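Local coordinates for protein serine-tRNA ligase (Naegleria fowleri, PDB 6BLJ) that probably catalyses the ATP-dependent attachment of serine to its cognate tRNA as a class II aminoacyl-tRNA synthetase, and is captured here with AMP bound, at residues 196-201 against 479-484; 394-399 against 456-461; 55-60 against 127-132; 84-89 against 117-122. All blocks are in the same frame, centred on the assembly; numbering follows the deposited sequence.

How the contacts relate
The four contacts show how one chain fits its chemistry to place. Contacts 1 and 2 belong to the catalytic body, are both partly buried and touch where Phe-483 meets Thr-461; contact 2 lies inside the chain loop that contact 1 closes. Contacts 3 and 4 lie on the opposite side of the chain's centre, on the helical arm, and share helix 114-147, with centres about 18 Å apart. Contact 3 is buried and largely apolar, with no hydrogen bond between its segments. Contact 4, at the surface, relies on a lysine bound to an acid and a carbonyl. Contact 1 mixes a backbone bond with cation-pi packing, whereas contact 2 uses polar side chains to grip a turn.

Contact 1. Residues 196-201 against 479-484; sequences RKLGGL and KFIKFK
Lys-484 N donates to Lys-197 O over 2.7 Å, which ties the tail that follows strand 480-482 to the last turn of helix 191-197. That helix finishes in a Schellman motif: Gly-199 adopts a positive phi (71°), and its N bonds back to Arg-196 O. The chain therefore turns away while the carbonyl of Lys-197 still faces the tail.

Beneath this bond the two side chains of Lys-197 and Phe-483 pack together. The lysine chain bends twice, at chi3 (67°) and chi4 (61°), and so folds over one face of the aromatic ring instead of reaching past it. Lys-197 CE sits over the centre of the Phe-483 ring in a CH-pi contact, 3.7 Å from its centroid, and Lys-197 NZ, 4.6 Å from the same centroid, adds a cation-pi interaction. The same ammonium forms a salt bridge with the terminal carboxylate of Asn-485, and Lys-197 is also joined to Asn-485 by a backbone hydrogen bond, so the C-terminus of the protein is held by both the backbone and the charge of one lysine.

Leu-198 fills the inner side. It also packs on Leu-221 of helix 220-238 and on Val-465 of strand 464-466, the antiparallel partner of strand 480-482, and in this way joins the helix end to the small two-stranded sheet. Across the contact Leu-198 touches mainly through one methyl: Leu-198 CD2 meets Ile-481 CG2 at 3.6 Å and Phe-483 CD1 at 3.8 Å, while resting 3.4 Å from Ile-481 O.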
loop_
_atom_site.group_PDB
_atom_site.type_symbol
_atom_site.label_atom_id
_atom_site.label_comp_id
_atom_site.label_asym_id
_atom_site.label_seq_id
_atom_site.Cartn_x
_atom_site.Cartn_y
_atom_site.Cartn_z
ATOM N N ARG A 196 13.488 13.089 27.995
ATOM C CA ARG A 196 13.270 12.060 29.012
ATOM C C ARG A 196 13.729 12.538 30.387
ATOM O O ARG A 196 13.088 12.230 31.405
ATOM C CB ARG A 196 13.992 10.764 28.629
ATOM C CG ARG A 196 13.292 9.956 27.519
ATOM C CD ARG A 196 14.074 8.682 27.170
ATOM N NE ARG A 196 13.361 7.873 26.186
ATOM C CZ ARG A 196 13.955 6.949 25.437
ATOM N NH1 ARG A 196 15.263 6.738 25.561
ATOM N NH2 ARG A 196 13.252 6.249 24.560
ATOM N N LYS A 197 14.848 13.268 30.444
ATOM C CA LYS A 197 15.318 13.785 31.728
ATOM C C LYS A 197 14.363 14.830 32.294
ATOM O O LYS A 197 14.321 15.033 33.512
ATOM C CB LYS A 197 16.731 14.355 31.586
ATOM C CG LYS A 197 17.831 13.295 31.571
ATOM C CD LYS A 197 19.188 13.880 31.151
ATOM C CE LYS A 197 19.733 14.855 32.190
ATOM N NZ LYS A 197 19.948 14.180 33.501
ATOM N N LEU A 198 13.618 15.523 31.431
ATOM C CA LEU A 198 12.559 16.416 31.887
ATOM C C LEU A 198 11.319 15.664 32.351
ATOM O O LEU A 198 10.425 16.286 32.932
ATOM C CB LEU A 198 12.159 17.397 30.780
ATOM C CG LEU A 198 13.205 18.411 30.312
ATOM C CD1 LEU A 198 12.757 19.090 29.016
ATOM C CD2 LEU A 198 13.502 19.443 31.404
ATOM N N GLY A 199 11.243 14.356 32.116
ATOM C CA GLY A 199 10.006 13.638 32.370
ATOM C C GLY A 199 8.906 13.976 31.384
ATOM O O GLY A 199 7.727 13.839 31.709
ATOM N N GLY A 200 9.261 14.409 30.177
ATOM C CA GLY A 200 8.255 14.919 29.266
ATOM C C GLY A 200 7.946 14.057 28.062
ATOM O O GLY A 200 7.171 14.469 27.199
ATOM N N LEU A 201 8.557 12.879 27.962
ATOM C CA LEU A 201 8.433 12.079 26.752
ATOM C C LEU A 201 8.341 10.613 27.114
ATOM O O LEU A 201 9.227 10.085 27.797
ATOM C CB LEU A 201 9.616 12.313 25.810
ATOM C CG LEU A 201 9.658 11.485 24.523
ATOM C CD1 LEU A 201 8.443 11.804 23.673
ATOM C CD2 LEU A 201 10.962 11.730 23.731
ATOM N N LYS A 479 9.909 30.290 32.843
ATOM C CA LYS A 479 11.228 30.615 32.315
ATOM C C LYS A 479 12.156 29.410 32.190
ATOM O O LYS A 479 13.132 29.476 31.433
ATOM C CB LYS A 479 11.903 31.670 33.191
ATOM C CG LYS A 479 11.259 33.038 33.094
ATOM C CD LYS A 479 11.961 34.032 34.002
ATOM C CE LYS A 479 11.195 35.338 34.096
ATOM N NZ LYS A 479 11.935 36.449 33.421
ATOM N N PHE A 480 11.891 28.329 32.917
ATOM C CA PHE A 480 12.851 27.243 33.025
ATOM C C PHE A 480 12.114 25.947 33.325
ATOM O O PHE A 480 11.172 25.928 34.119
ATOM C CB PHE A 480 13.898 27.564 34.108
ATOM C CG PHE A 480 14.968 26.510 34.268
ATOM C CD1 PHE A 480 15.979 26.369 33.323
ATOM C CD2 PHE A 480 14.989 25.693 35.391
ATOM C CE1 PHE A 480 16.974 25.401 33.469
ATOM C CE2 PHE A 480 15.980 24.732 35.556
ATOM C CZ PHE A 480 16.974 24.583 34.592
ATOM N N ILE A 481 12.537 24.872 32.667
ATOM C CA ILE A 481 12.032 23.528 32.922
ATOM C C ILE A 481 13.180 22.712 33.509
ATOM O O ILE A 481 14.190 22.475 32.832
ATOM C CB ILE A 481 11.504 22.865 31.642
ATOM C CG1 ILE A 481 10.644 23.822 30.818
ATOM C CG2 ILE A 481 10.709 21.606 31.986
ATOM C CD1 ILE A 481 10.300 23.221 29.449
ATOM N N LYS A 482 13.022 22.264 34.751
ATOM C CA LYS A 482 14.093 21.590 35.471
ATOM C C LYS A 482 14.105 20.092 35.175
ATOM O O LYS A 482 13.056 19.455 35.077
ATOM C CB LYS A 482 13.942 21.825 36.974
ATOM C CG LYS A 482 15.097 21.319 37.837
ATOM C CD LYS A 482 14.807 21.551 39.335
ATOM C CE LYS A 482 16.019 21.240 40.209
ATOM N NZ LYS A 482 16.527 19.869 39.940
ATOM N N PHE A 483 15.305 19.530 35.047
ATOM C CA PHE A 483 15.435 18.084 34.938
ATOM C C PHE A 483 14.801 17.401 36.143
ATOM O O PHE A 483 14.936 17.860 37.278
ATOM C CB PHE A 483 16.913 17.690 34.835
ATOM C CG PHE A 483 17.525 17.965 33.482
ATOM C CD1 PHE A 483 16.775 17.806 32.329
ATOM C CD2 PHE A 483 18.855 18.343 33.363
ATOM C CE1 PHE A 483 17.331 18.039 31.083
ATOM C CE2 PHE A 483 19.421 18.579 32.116
ATOM C CZ PHE A 483 18.658 18.415 30.974
ATOM N N LYS A 484 14.088 16.307 35.886
ATOM C CA LYS A 484 13.528 15.499 36.961
ATOM C C LYS A 484 14.361 14.271 37.270
ATOM O O LYS A 484 14.156 13.650 38.314
ATOM C CB LYS A 484 12.098 15.051 36.627
ATOM C CG LYS A 484 11.064 16.168 36.666
ATOM C CD LYS A 484 9.655 15.607 36.545
ATOM C CE LYS A 484 8.635 16.710 36.320
ATOM N NZ LYS A 484 7.275 16.165 36.036
#

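Contact 2. Residues 394-399 against 456-461; sequences WFPGAD and VENYQT
Glu-457, on the last turn of helix 448-458, reaches across to the tight turn that follows strand 387-394. Extended beyond CG, its side chain brings Glu-457 OE1 within 2.9 Å of Gly-397 N, which donates to it. The donor stands above the carboxylate plane, 60° out of it. Gly-397 is the third residue of a type I beta turn running from Phe-395 to Ala-398, so the acid binds an inner amide of the turn. OE1 also lies at the edge of the Phe-395 ring, whose plane is nearly perpendicular to the carboxylate. The other oxygen, OE2, accepts from the N-H of His-191; two backbone donors thus serve this buried acid and would be expected to favour its charged form.

Asn-458, the next residue, takes hold of the start of the loop. Asn-458 ND2 gives a nearly straight bond (173°) to Trp-394 O at 2.9 Å, with the acceptor close to the amide plane, and also bonds to Cys-454 O within its own helix. With the amide fixed by two carbonyls, Asn-458 OD1 is set at the indole edge, in the ring plane and 3.3 Å from Trp-394 CD1.

Pro-396 wedges between the two polar grips. Its CG lies 3.5 Å from Glu-457 O, and its CD is 3.8 Å from Glu-457 CB and 3.6 Å from Asn-458 OD1.

Strand 436-447 and helix 448-458, which carries the AMP-pocket residue Arg-450, form the strand-helix unit recognisable as motif 3 of class II synthetases; here its C-terminal end is clamped to a loop of the catalytic antiparallel sheet.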
loop_
_atom_site.group_PDB
_atom_site.type_symbol
_atom_site.label_atom_id
_atom_site.label_comp_id
_atom_site.label_asym_id
_atom_site.label_seq_id
_atom_site.Cartn_x
_atom_site.Cartn_y
_atom_site.Cartn_z
ATOM N N TRP A 394 20.609 24.286 13.551
ATOM C CA TRP A 394 21.716 23.713 14.311
ATOM C C TRP A 394 21.210 22.812 15.437
ATOM O O TRP A 394 20.405 23.239 16.273
ATOM C CB TRP A 394 22.545 24.874 14.879
ATOM C CG TRP A 394 23.704 24.545 15.752
ATOM C CD1 TRP A 394 23.813 24.790 17.100
ATOM C CD2 TRP A 394 24.944 23.951 15.350
ATOM N NE1 TRP A 394 25.046 24.373 17.557
ATOM C CE2 TRP A 394 25.755 23.851 16.505
ATOM C CE3 TRP A 394 25.447 23.482 14.128
ATOM C CZ2 TRP A 394 27.044 23.314 16.469
ATOM C CZ3 TRP A 394 26.729 22.944 14.096
ATOM C CH2 TRP A 394 27.512 22.867 15.264
ATOM N N PHE A 395 21.716 21.579 15.484
ATOM C CA PHE A 395 21.414 20.617 16.542
ATOM C C PHE A 395 22.710 20.274 17.271
ATOM O O PHE A 395 23.437 19.356 16.859
ATOM C CB PHE A 395 20.759 19.349 15.972
ATOM C CG PHE A 395 19.305 19.516 15.598
ATOM C CD1 PHE A 395 18.944 20.108 14.396
ATOM C CD2 PHE A 395 18.299 19.070 16.448
ATOM C CE1 PHE A 395 17.612 20.249 14.049
ATOM C CE2 PHE A 395 16.954 19.203 16.105
ATOM C CZ PHE A 395 16.610 19.796 14.900
ATOM N N PRO A 396 23.054 20.994 18.350
ATOM C CA PRO A 396 24.374 20.789 18.989
ATOM C C PRO A 396 24.548 19.426 19.648
ATOM O O PRO A 396 25.685 19.058 19.989
ATOM C CB PRO A 396 24.449 21.916 20.041
ATOM C CG PRO A 396 23.001 22.253 20.347
ATOM C CD PRO A 396 22.247 22.031 19.028
ATOM N N GLY A 397 23.476 18.680 19.865
ATOM C CA GLY A 397 23.610 17.338 20.378
ATOM C C GLY A 397 23.701 16.254 19.325
ATOM O O GLY A 397 23.777 15.078 19.687
ATOM N N ALA A 398 23.681 16.594 18.034
ATOM C CA ALA A 398 23.655 15.551 17.011
ATOM C C ALA A 398 24.962 14.779 16.961
ATOM O O ALA A 398 26.019 15.258 17.385
ATOM C CB ALA A 398 23.403 16.146 15.626
ATOM N N ASP A 399 24.877 13.573 16.395
ATOM C CA ASP A 399 26.078 12.820 16.073
ATOM C C ASP A 399 26.901 13.613 15.069
ATOM O O ASP A 399 26.362 14.361 14.247
ATOM C CB ASP A 399 25.718 11.440 15.498
ATOM C CG ASP A 399 24.941 10.585 16.486
ATOM O OD1 ASP A 399 25.198 10.715 17.703
ATOM O OD2 ASP A 399 24.063 9.801 16.053
ATOM N N VAL A 456 15.151 22.355 22.663
ATOM C CA VAL A 456 15.670 21.820 23.921
ATOM C C VAL A 456 17.178 21.597 23.830
ATOM O O VAL A 456 17.884 21.745 24.835
ATOM C CB VAL A 456 14.906 20.542 24.352
ATOM C CG1 VAL A 456 13.391 20.832 24.528
ATOM C CG2 VAL A 456 15.158 19.365 23.416
ATOM N N GLU A 457 17.708 21.271 22.635
ATOM C CA GLU A 457 19.159 21.121 22.493
ATOM C C GLU A 457 19.884 22.459 22.584
ATOM O O GLU A 457 20.948 22.553 23.205
ATOM C CB GLU A 457 19.513 20.431 21.178
ATOM C CG GLU A 457 19.206 18.924 21.176
ATOM C CD GLU A 457 19.847 18.195 20.000
ATOM O OE1 GLU A 457 20.679 18.796 19.271
ATOM O OE2 GLU A 457 19.498 17.018 19.797
ATOM N N ASN A 458 19.337 23.507 21.972
ATOM C CA ASN A 458 20.050 24.778 21.982
ATOM C C ASN A 458 19.915 25.532 23.298
ATOM O O ASN A 458 20.789 26.350 23.609
ATOM C CB ASN A 458 19.567 25.654 20.829
ATOM C CG ASN A 458 20.170 25.231 19.510
ATOM O OD1 ASN A 458 21.334 25.518 19.227
ATOM N ND2 ASN A 458 19.399 24.489 18.718
ATOM N N TYR A 459 18.867 25.260 24.081
ATOM C CA TYR A 459 18.605 25.975 25.332
ATOM C C TYR A 459 18.874 25.117 26.568
ATOM O O TYR A 459 18.499 25.508 27.680
ATOM C CB TYR A 459 17.155 26.492 25.346
ATOM C CG TYR A 459 16.980 27.727 24.487
ATOM C CD1 TYR A 459 17.070 29.004 25.038
ATOM C CD2 TYR A 459 16.761 27.620 23.104
ATOM C CE1 TYR A 459 16.929 30.160 24.246
ATOM C CE2 TYR A 459 16.631 28.775 22.302
ATOM C CZ TYR A 459 16.716 30.039 22.887
ATOM O OH TYR A 459 16.588 31.184 22.127
ATOM N N GLN A 460 19.520 23.963 26.403
ATOM C CA GLN A 460 19.801 23.092 27.533
ATOM C C GLN A 460 20.847 23.715 28.453
ATOM O O GLN A 460 21.680 24.520 28.031
ATOM C CB GLN A 460 20.284 21.723 27.039
ATOM C CG GLN A 460 21.653 21.755 26.363
ATOM C CD GLN A 460 22.090 20.388 25.846
ATOM O OE1 GLN A 460 22.396 19.476 26.627
ATOM N NE2 GLN A 460 22.084 20.231 24.526
ATOM N N THR A 461 20.775 23.355 29.723
ATOM C CA THR A 461 21.803 23.637 30.715
ATOM C C THR A 461 22.085 22.326 31.427
ATOM O O THR A 461 21.409 21.324 31.178
ATOM C CB THR A 461 21.337 24.701 31.721
ATOM O OG1 THR A 461 20.505 24.086 32.712
ATOM C CG2 THR A 461 20.551 25.807 31.014
#

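Contact 3. Residues 55-60 against 127-132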
loop_
_atom_site.group_PDB
_atom_site.type_symbol
_atom_site.label_atom_id
_atom_site.label_comp_id
_atom_site.label_asym_id
_atom_site.label_seq_id
_atom_site.Cartn_x
_atom_site.Cartn_y
_atom_site.Cartn_z
ATOM N N GLY A 55 -6.664 18.116 -39.434
ATOM C CA GLY A 55 -6.686 18.416 -40.860
ATOM C C GLY A 55 -7.444 17.371 -41.661
ATOM O O GLY A 55 -8.219 17.702 -42.563
ATOM N N LYS A 56 -7.246 16.094 -41.326
ATOM C CA LYS A 56 -7.987 15.033 -41.998
ATOM C C LYS A 56 -9.480 15.160 -41.727
ATOM O O LYS A 56 -10.301 15.005 -42.638
ATOM C CB LYS A 56 -7.472 13.669 -41.549
ATOM N N LEU A 57 -9.849 15.486 -40.484
ATOM C CA LEU A 57 -11.257 15.649 -40.156
ATOM C C LEU A 57 -11.883 16.770 -40.976
ATOM O O LEU A 57 -12.985 16.616 -41.521
ATOM C CB LEU A 57 -11.412 15.898 -38.657
ATOM C CG LEU A 57 -12.771 16.379 -38.163
ATOM C CD1 LEU A 57 -13.795 15.270 -38.366
ATOM C CD2 LEU A 57 -12.658 16.733 -36.679
ATOM N N ASN A 58 -11.191 17.906 -41.090
ATOM C CA ASN A 58 -11.712 18.999 -41.903
ATOM C C ASN A 58 -11.797 18.616 -43.379
ATOM O O ASN A 58 -12.702 19.075 -44.083
ATOM C CB ASN A 58 -10.865 20.250 -41.677
ATOM C CG ASN A 58 -11.002 20.772 -40.254
ATOM O OD1 ASN A 58 -12.075 20.672 -39.656
ATOM N ND2 ASN A 58 -9.914 21.296 -39.694
ATOM N N HIS A 59 -10.876 17.778 -43.860
ATOM C CA HIS A 59 -10.959 17.292 -45.237
ATOM C C HIS A 59 -12.200 16.431 -45.445
ATOM O O HIS A 59 -12.899 16.563 -46.456
ATOM C CB HIS A 59 -9.704 16.480 -45.574
ATOM C CG HIS A 59 -9.677 15.943 -46.974
ATOM N ND1 HIS A 59 -10.265 16.596 -48.036
ATOM C CD2 HIS A 59 -9.158 14.799 -47.479
ATOM C CE1 HIS A 59 -10.090 15.889 -49.139
ATOM N NE2 HIS A 59 -9.422 14.794 -48.828
ATOM N N ILE A 60 -12.509 15.566 -44.475
ATOM C CA ILE A 60 -13.697 14.727 -44.586
ATOM C C ILE A 60 -14.954 15.584 -44.523
ATOM O O ILE A 60 -15.905 15.370 -45.283
ATOM C CB ILE A 60 -13.701 13.663 -43.476
ATOM C CG1 ILE A 60 -12.465 12.771 -43.567
ATOM C CG2 ILE A 60 -14.948 12.790 -43.585
ATOM C CD1 ILE A 60 -12.268 11.919 -42.304
ATOM N N VAL A 127 -19.891 7.099 -40.593
ATOM C CA VAL A 127 -18.773 6.166 -40.599
ATOM C C VAL A 127 -17.429 6.885 -40.559
ATOM O O VAL A 127 -16.485 6.405 -39.930
ATOM C CB VAL A 127 -18.874 5.223 -41.821
ATOM C CG1 VAL A 127 -17.642 4.320 -41.938
ATOM C CG2 VAL A 127 -20.163 4.386 -41.751
ATOM N N HIS A 128 -17.303 8.032 -41.228
ATOM C CA HIS A 128 -15.996 8.667 -41.339
ATOM C C HIS A 128 -15.835 9.890 -40.442
ATOM O O HIS A 128 -14.800 10.034 -39.780
ATOM C CB HIS A 128 -15.732 9.037 -42.797
ATOM C CG HIS A 128 -15.697 7.848 -43.697
ATOM N ND1 HIS A 128 -14.522 7.300 -44.162
ATOM C CD2 HIS A 128 -16.699 7.114 -44.242
ATOM C CE1 HIS A 128 -14.801 6.266 -44.936
ATOM N NE2 HIS A 128 -16.113 6.136 -45.007
ATOM N N ILE A 129 -16.820 10.793 -40.425
ATOM C CA ILE A 129 -16.702 11.996 -39.603
ATOM C C ILE A 129 -16.685 11.626 -38.122
ATOM O O ILE A 129 -15.819 12.078 -37.362
ATOM C CB ILE A 129 -17.836 12.984 -39.927
ATOM C CG1 ILE A 129 -17.642 13.589 -41.321
ATOM C CG2 ILE A 129 -17.908 14.093 -38.874
ATOM C CD1 ILE A 129 -18.776 14.518 -41.738
ATOM N N LYS A 130 -17.615 10.764 -37.698
ATOM C CA LYS A 130 -17.637 10.329 -36.301
ATOM C C LYS A 130 -16.347 9.612 -35.922
ATOM O O LYS A 130 -15.789 9.849 -34.840
ATOM C CB LYS A 130 -18.843 9.422 -36.052
ATOM N N ASN A 131 -15.857 8.727 -36.799
ATOM C CA ASN A 131 -14.617 8.007 -36.511
ATOM C C ASN A 131 -13.443 8.968 -36.342
ATOM O O ASN A 131 -12.625 8.806 -35.429
ATOM C CB ASN A 131 -14.324 6.994 -37.614
ATOM C CG ASN A 131 -13.126 6.119 -37.293
ATOM O OD1 ASN A 131 -13.198 5.237 -36.436
ATOM N ND2 ASN A 131 -12.014 6.361 -37.979
ATOM N N SER A 132 -13.344 9.972 -37.213
ATOM C CA SER A 132 -12.249 10.935 -37.122
ATOM C C SER A 132 -12.396 11.832 -35.899
ATOM O O SER A 132 -11.393 12.218 -35.287
ATOM C CB SER A 132 -12.176 11.781 -38.390
ATOM O OG SER A 132 -11.150 11.317 -39.243
#
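The imidazole of His-128 is the flat group of this interface, yet its ring turns away from Ile-60 and only its CB touches that residue, 3.9 Å from Ile-60 CG2. The ring meets that of Tyr-123, the planes about 65° apart, and packs on Val-95; Lys-430 of a neighbouring subunit also packs against this histidine. The helices carrying the contact, 38-76 and 114-147, form the long antiparallel hairpin of the seryl-tRNA synthetase N-terminal arm, which in relatives reaches out to the tRNA. Locally their axes come within 9.5 Å and run at 158° to each other.

Between the two segments the packing is largely apolar, and no hydrogen bond joins them. Ile-60 is the central wedge, and its two branches divide the work. Ile-60 CG2 lies against Ile-129 CG1 at 3.6 Å as the two isoleucines lie alongside each other, pointing opposite ways, while CD1 extends to Ser-132. One helical turn earlier, Leu-57 has its CG opposite the backbone N (chi1 168°), which swings CD1 across to the facing helix, against Ser-132 CB at 3.8 Å and near Ile-129 O.

Ser-132 fits between these two hydrophobic residues, where its small side chain goes with the nearest backbone approach in the register, Leu-57 CA to Ser-132 CA 5.7 Å. Its hydroxyl abuts a methyl across the interface: OG of Ser-132 lies 3.3 Å from Ile-60 CD1.

Contact 4. Residues 84-89 against 117-122; sequences DLELPK and LKKLST
Lys-119 stretches from helix 114-147 to the loop 84-89 and supplies the polar donor between the two segments. Its chain is extended until chi4 (84°), where the final bend turns NZ towards two oxygens. One is Leu-85 O, which accepts a hydrogen bond from Lys-119 NZ at 3.1 Å; NZ approaches from above the carbonyl plane, 57° out of it. The other is Asp-84 OD1, in a salt bridge to Lys-119 NZ modelled at 2.5 Å, a length short enough to be doubtful in detail. Glu-86 OE2 stays 4.2 Å from Lys-119 NZ, too far for a salt bridge, but probably adds to the negative field around the ammonium. The carbonyl of Glu-86 is served separately, by NE2 of Gln-116.

Nearer the helix backbone the contact turns apolar. Leu-87 lies along the base of the lysine chain, with Leu-87 CD2 4.0 Å from Lys-119 CB, and runs across Leu-120, with Leu-87 CD2 3.9 Å from Leu-120 CB. Leu-87 CD1 rests 3.8 Å from Leu-120 CA.

Leu-87 is followed by Pro-88, the N-cap of helix 89-93. The contact thus fastens the connection between the two long helices of the synthetase's N-terminal helical arm to the side of the second one.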
loop_
_atom_site.group_PDB
_atom_site.type_symbol
_atom_site.label_atom_id
_atom_site.label_comp_id
_atom_site.label_asym_id
_atom_site.label_seq_id
_atom_site.Cartn_x
_atom_site.Cartn_y
_atom_site.Cartn_z
ATOM N N ASP A 84 -34.438 4.260 -55.382
ATOM C CA ASP A 84 -33.893 4.207 -54.024
ATOM C C ASP A 84 -32.783 3.152 -53.967
ATOM O O ASP A 84 -32.884 2.117 -53.308
ATOM C CB ASP A 84 -35.015 3.912 -53.034
ATOM C CG ASP A 84 -34.569 4.011 -51.581
ATOM O OD1 ASP A 84 -33.540 4.658 -51.311
ATOM O OD2 ASP A 84 -35.252 3.427 -50.712
ATOM N N LEU A 85 -31.702 3.431 -54.691
ATOM C CA LEU A 85 -30.624 2.464 -54.837
ATOM C C LEU A 85 -29.650 2.540 -53.669
ATOM O O LEU A 85 -29.455 3.596 -53.061
ATOM C CB LEU A 85 -29.866 2.703 -56.143
ATOM C CG LEU A 85 -30.687 2.628 -57.434
ATOM C CD1 LEU A 85 -29.857 3.114 -58.602
ATOM C CD2 LEU A 85 -31.164 1.205 -57.669
ATOM N N GLU A 86 -29.030 1.401 -53.363
ATOM C CA GLU A 86 -27.935 1.377 -52.406
ATOM C C GLU A 86 -26.668 1.941 -53.043
ATOM O O GLU A 86 -26.545 2.012 -54.272
ATOM C CB GLU A 86 -27.684 -0.049 -51.905
ATOM C CG GLU A 86 -28.879 -0.692 -51.207
ATOM C CD GLU A 86 -29.345 0.104 -50.000
ATOM O OE1 GLU A 86 -28.496 0.463 -49.162
ATOM O OE2 GLU A 86 -30.558 0.386 -49.901
ATOM N N LEU A 87 -25.726 2.360 -52.188
ATOM C CA LEU A 87 -24.415 2.784 -52.663
ATOM C C LEU A 87 -23.631 1.571 -53.159
ATOM O O LEU A 87 -23.608 0.535 -52.488
ATOM C CB LEU A 87 -23.609 3.467 -51.544
ATOM C CG LEU A 87 -24.179 4.670 -50.794
ATOM C CD1 LEU A 87 -23.300 5.024 -49.601
ATOM C CD2 LEU A 87 -24.309 5.857 -51.731
ATOM N N PRO A 88 -22.967 1.671 -54.310
ATOM C CA PRO A 88 -22.124 0.560 -54.764
ATOM C C PRO A 88 -21.002 0.275 -53.778
ATOM O O PRO A 88 -20.465 1.181 -53.135
ATOM C CB PRO A 88 -21.572 1.056 -56.106
ATOM C CG PRO A 88 -22.533 2.113 -56.542
ATOM C CD PRO A 88 -23.021 2.766 -55.291
ATOM N N LYS A 89 -20.652 -1.013 -53.664
ATOM C CA LYS A 89 -19.562 -1.419 -52.784
ATOM C C LYS A 89 -18.276 -0.664 -53.092
ATOM O O LYS A 89 -17.508 -0.359 -52.174
ATOM C CB LYS A 89 -19.325 -2.929 -52.895
ATOM N N LEU A 117 -26.737 10.102 -53.579
ATOM C CA LEU A 117 -25.861 11.134 -53.042
ATOM C C LEU A 117 -26.239 11.460 -51.609
ATOM O O LEU A 117 -25.353 11.675 -50.771
ATOM C CB LEU A 117 -25.925 12.408 -53.894
ATOM C CG LEU A 117 -25.326 12.353 -55.297
ATOM C CD1 LEU A 117 -25.571 13.662 -56.055
ATOM C CD2 LEU A 117 -23.848 12.046 -55.207
ATOM N N LYS A 118 -27.532 11.387 -51.278
ATOM C CA LYS A 118 -27.911 11.684 -49.907
ATOM C C LYS A 118 -27.533 10.534 -48.986
ATOM O O LYS A 118 -27.167 10.775 -47.827
ATOM C CB LYS A 118 -29.415 11.972 -49.824
ATOM C CG LYS A 118 -29.886 13.102 -50.739
ATOM C CD LYS A 118 -31.250 13.631 -50.330
ATOM C CE LYS A 118 -32.187 13.707 -51.520
ATOM N NZ LYS A 118 -33.065 14.912 -51.437
ATOM N N LYS A 119 -27.559 9.295 -49.492
ATOM C CA LYS A 119 -27.084 8.165 -48.693
ATOM C C LYS A 119 -25.585 8.273 -48.435
ATOM O O LYS A 119 -25.098 7.925 -47.349
ATOM C CB LYS A 119 -27.368 6.838 -49.404
ATOM C CG LYS A 119 -28.781 6.293 -49.309
ATOM C CD LYS A 119 -28.796 4.878 -49.882
ATOM C CE LYS A 119 -30.097 4.143 -49.604
ATOM N NZ LYS A 119 -31.160 4.472 -50.598
ATOM N N LEU A 120 -24.839 8.717 -49.447
ATOM C CA LEU A 120 -23.398 8.851 -49.313
ATOM C C LEU A 120 -23.045 9.861 -48.227
ATOM O O LEU A 120 -22.139 9.625 -47.418
ATOM C CB LEU A 120 -22.798 9.248 -50.664
ATOM C CG LEU A 120 -21.307 9.573 -50.734
ATOM C CD1 LEU A 120 -20.512 8.359 -50.252
ATOM C CD2 LEU A 120 -20.905 9.967 -52.157
ATOM N N SER A 121 -23.742 11.006 -48.206
ATOM C CA SER A 121 -23.467 12.021 -47.187
ATOM C C SER A 121 -23.736 11.466 -45.789
ATOM O O SER A 121 -22.958 11.699 -44.855
ATOM C CB SER A 121 -24.298 13.280 -47.452
ATOM O OG SER A 121 -23.962 14.326 -46.548
ATOM N N THR A 122 -24.845 10.740 -45.629
ATOM C CA THR A 122 -25.156 10.106 -44.351
ATOM C C THR A 122 -24.077 9.102 -43.962
ATOM O O THR A 122 -23.621 9.070 -42.814
ATOM C CB THR A 122 -26.509 9.398 -44.448
ATOM O OG1 THR A 122 -27.546 10.367 -44.643
ATOM C CG2 THR A 122 -26.785 8.586 -43.171
#